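Local coordinates for protein 30kLP (Treponema pallidum, PDB 3K8G) that alters membrane permeability at acidic pH, might take part in ligand transport, and associates with the outer membrane as a lipoprotein, at residues V9-S17 with M133-P143. Numbering follows the deposited sequence.
Sequences VDPLGVVGS and MLSRLVNPDRP
Arg-136 reaches the C-terminal end of helix 11-15 and holds one carbonyl oxygen, Val-14 O, side-on with two nitrogens, its NE and NH2 each 2.9 Å from that atom. The oxygen lies close to the guanidinium plane, while both donors come from the same face of the carbonyl, NE well above its plane. A bend at chi3 (-64°) swings NE and the guanidinium toward Val-14 O; Gly-16 CA lies over one of its faces, and a salt bridge from NH2 to Glu-128 gives the group a second anchor. One residue earlier, Gly-13 O accepts from Asp-141 N at 3.0 Å, and Pro-140 CB packs directly against the Gly-13 backbone, 3.9 Å from Gly-13 CA. Helix 11-15, N-capped by Asp-10 and ended by Gly-16 with positive phi, is a short, predicted amphipathic helix lying against the strands of the U-shaped beta-half-barrel; the chain leaving helix 130-135 runs past it, from Arg-136 to Pro-143. Val-14 puts CG1, anti to the backbone N (chi1 178°), 3.7 Å from the CE methyl of extended Met-133, the two side chains crossing at about a right angle. The other branch, CG2, meets Leu-137 CD2, which also touches Val-9 CG1; Phe-71 of strand 67-74 lies against Val-9, Val-14 and Val-15. Past the helix, Asp-141 OD2 takes Ser-17 N at 2.9 Å on its anti side, in a nearly straight bond (166°). Ser-17 OG sits 3.6 Å from Pro-143 CD and shares a water with Arg-142 N, while Pro-143 CG rests 3.5 Å from Leu-12 O.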
loop_
_atom_site.group_PDB
_atom_site.type_symbol
_atom_site.label_atom_id
_atom_site.label_comp_id
_atom_site.label_asym_id
_atom_site.label_seq_id
_atom_site.Cartn_x
_atom_site.Cartn_y
_atom_site.Cartn_z
ATOM N N VAL A 9 15.228 -2.726 11.695
ATOM C CA VAL A 9 13.890 -2.146 11.600
ATOM C C VAL A 9 13.069 -2.977 10.599
ATOM O O VAL A 9 13.461 -3.080 9.447
ATOM C CB VAL A 9 13.949 -0.652 11.113
ATOM C CG1 VAL A 9 12.557 -0.117 10.787
ATOM C CG2 VAL A 9 14.629 0.248 12.133
ATOM N N ASP A 10 11.943 -3.554 11.027
ATOM C CA ASP A 10 10.996 -4.198 10.088
ATOM C C ASP A 10 9.930 -3.173 9.728
ATOM O O ASP A 10 9.147 -2.740 10.593
ATOM C CB ASP A 10 10.331 -5.481 10.651
ATOM C CG ASP A 10 9.534 -6.293 9.559
ATOM O OD1 ASP A 10 9.096 -5.725 8.501
ATOM O OD2 ASP A 10 9.332 -7.525 9.758
ATOM N N PRO A 11 9.904 -2.748 8.452
ATOM C CA PRO A 11 8.944 -1.694 8.120
ATOM C C PRO A 11 7.489 -2.066 8.383
ATOM O O PRO A 11 6.670 -1.167 8.645
ATOM C CB PRO A 11 9.175 -1.474 6.604
ATOM C CG PRO A 11 10.645 -1.822 6.424
ATOM C CD PRO A 11 10.781 -3.072 7.311
ATOM N N LEU A 12 7.133 -3.351 8.271
ATOM C CA LEU A 12 5.731 -3.765 8.546
ATOM C C LEU A 12 5.355 -3.563 10.024
ATOM O O LEU A 12 4.227 -3.219 10.320
ATOM C CB LEU A 12 5.470 -5.220 8.099
ATOM C CG LEU A 12 5.543 -5.349 6.542
ATOM C CD1 LEU A 12 5.568 -6.811 6.086
ATOM C CD2 LEU A 12 4.432 -4.558 5.847
ATOM N N GLY A 13 6.319 -3.748 10.925
ATOM C CA GLY A 13 6.078 -3.487 12.361
ATOM C C GLY A 13 5.945 -2.008 12.643
ATOM O O GLY A 13 5.325 -1.623 13.632
ATOM N N VAL A 14 6.516 -1.176 11.767
ATOM C CA VAL A 14 6.422 0.287 11.932
ATOM C C VAL A 14 5.088 0.863 11.446
ATOM O O VAL A 14 4.492 1.716 12.115
ATOM C CB VAL A 14 7.589 1.055 11.228
ATOM C CG1 VAL A 14 7.403 2.603 11.390
ATOM C CG2 VAL A 14 8.965 0.606 11.731
ATOM N N VAL A 15 4.592 0.419 10.289
ATOM C CA VAL A 15 3.277 0.912 9.829
ATOM C C VAL A 15 2.141 0.413 10.759
ATOM O O VAL A 15 1.102 1.055 10.882
ATOM C CB VAL A 15 2.985 0.621 8.324
ATOM C CG1 VAL A 15 4.104 1.281 7.454
ATOM C CG2 VAL A 15 2.914 -0.904 8.037
ATOM N N GLY A 16 2.345 -0.731 11.396
ATOM C CA GLY A 16 1.469 -1.156 12.487
ATOM C C GLY A 16 0.578 -2.330 12.190
ATOM O O GLY A 16 0.249 -2.606 11.044
ATOM N N SER A 17 0.164 -2.997 13.266
ATOM C CA SER A 17 -0.845 -4.050 13.282
ATOM C C SER A 17 -2.277 -3.548 13.156
ATOM O O SER A 17 -2.576 -2.449 13.549
ATOM C CB SER A 17 -0.773 -4.755 14.675
ATOM O OG SER A 17 0.304 -5.621 14.613
ATOM N N MET A 133 3.822 6.436 15.767
ATOM C CA MET A 133 4.425 5.620 14.689
ATOM C C MET A 133 5.921 5.445 14.877
ATOM O O MET A 133 6.437 4.314 14.784
ATOM C CB MET A 133 4.174 6.225 13.338
ATOM C CG MET A 133 4.758 5.378 12.205
ATOM S SD MET A 133 4.121 5.966 10.627
ATOM C CE MET A 133 5.039 4.816 9.505
ATOM N N LEU A 134 6.613 6.550 15.167
ATOM C CA LEU A 134 8.065 6.497 15.394
ATOM C C LEU A 134 8.469 5.625 16.576
ATOM O O LEU A 134 9.534 5.014 16.543
ATOM C CB LEU A 134 8.687 7.903 15.513
ATOM C CG LEU A 134 8.607 8.727 14.232
ATOM C CD1 LEU A 134 9.191 10.120 14.460
ATOM C CD2 LEU A 134 9.303 8.030 13.034
ATOM N N SER A 135 7.621 5.534 17.606
ATOM C CA SER A 135 7.925 4.659 18.755
ATOM C C SER A 135 8.067 3.163 18.337
ATOM O O SER A 135 8.708 2.355 19.044
ATOM C CB SER A 135 6.865 4.766 19.843
ATOM O OG SER A 135 5.678 4.097 19.449
ATOM N N ARG A 136 7.466 2.818 17.197
ATOM C CA ARG A 136 7.536 1.460 16.668
ATOM C C ARG A 136 8.877 1.168 15.966
ATOM O O ARG A 136 9.148 0.034 15.582
ATOM C CB ARG A 136 6.310 1.135 15.802
ATOM C CG ARG A 136 4.986 1.113 16.662
ATOM C CD ARG A 136 3.780 0.432 15.923
ATOM N NE ARG A 136 3.429 1.211 14.746
ATOM C CZ ARG A 136 2.504 2.184 14.742
ATOM N NH1 ARG A 136 1.837 2.447 15.870
ATOM N NH2 ARG A 136 2.239 2.857 13.606
ATOM N N LEU A 137 9.698 2.193 15.795
ATOM C CA LEU A 137 11.115 1.987 15.426
ATOM C C LEU A 137 11.881 1.269 16.516
ATOM O O LEU A 137 12.868 0.561 16.213
ATOM C CB LEU A 137 11.814 3.327 15.084
ATOM C CG LEU A 137 11.292 4.081 13.843
ATOM C CD1 LEU A 137 11.898 5.482 13.808
ATOM C CD2 LEU A 137 11.586 3.339 12.537
ATOM N N VAL A 138 11.431 1.434 17.765
ATOM C CA VAL A 138 12.069 0.867 18.964
ATOM C C VAL A 138 11.312 -0.374 19.382
ATOM O O VAL A 138 11.916 -1.394 19.717
ATOM C CB VAL A 138 12.033 1.889 20.180
ATOM C CG1 VAL A 138 12.587 1.255 21.492
ATOM C CG2 VAL A 138 12.772 3.162 19.839
ATOM N N ASN A 139 9.976 -0.288 19.376
ATOM C CA ASN A 139 9.130 -1.415 19.762
ATOM C C ASN A 139 8.089 -1.741 18.678
ATOM O O ASN A 139 6.954 -1.245 18.746
ATOM C CB ASN A 139 8.421 -1.124 21.116
ATOM C CG ASN A 139 9.411 -0.972 22.303
ATOM O OD1 ASN A 139 9.461 0.073 22.924
ATOM N ND2 ASN A 139 10.195 -2.012 22.595
ATOM N N PRO A 140 8.451 -2.561 17.666
ATOM C CA PRO A 140 7.538 -2.675 16.520
ATOM C C PRO A 140 6.296 -3.520 16.823
ATOM O O PRO A 140 6.323 -4.375 17.724
ATOM C CB PRO A 140 8.394 -3.385 15.454
ATOM C CG PRO A 140 9.394 -4.233 16.293
ATOM C CD PRO A 140 9.750 -3.225 17.396
ATOM N N ASP A 141 5.220 -3.281 16.073
ATOM C CA ASP A 141 4.073 -4.179 16.096
ATOM C C ASP A 141 4.451 -5.470 15.348
ATOM O O ASP A 141 5.510 -5.551 14.733
ATOM C CB ASP A 141 2.889 -3.522 15.379
ATOM C CG ASP A 141 2.096 -2.566 16.279
ATOM O OD1 ASP A 141 2.434 -2.473 17.477
ATOM O OD2 ASP A 141 1.142 -1.914 15.759
ATOM N N ARG A 142 3.571 -6.457 15.398
ATOM C CA ARG A 142 3.827 -7.774 14.812
ATOM C C ARG A 142 2.628 -8.226 13.961
ATOM O O ARG A 142 1.949 -9.210 14.302
ATOM C CB ARG A 142 4.176 -8.763 15.960
ATOM C CG ARG A 142 5.220 -8.102 16.979
ATOM C CD ARG A 142 5.435 -8.839 18.314
ATOM N NE ARG A 142 6.003 -10.144 18.026
ATOM C CZ ARG A 142 7.241 -10.339 17.566
ATOM N NH1 ARG A 142 8.078 -9.299 17.424
ATOM N NH2 ARG A 142 7.642 -11.586 17.264
ATOM N N PRO A 143 2.342 -7.507 12.845
ATOM C CA PRO A 143 1.250 -7.939 11.963
ATOM C C PRO A 143 1.555 -9.324 11.336
ATOM O O PRO A 143 2.731 -9.702 11.206
ATOM C CB PRO A 143 1.241 -6.877 10.855
ATOM C CG PRO A 143 2.579 -6.291 10.869
ATOM C CD PRO A 143 3.032 -6.308 12.314
HETATM O O HOH W 1 1.209 -6.214 17.101
#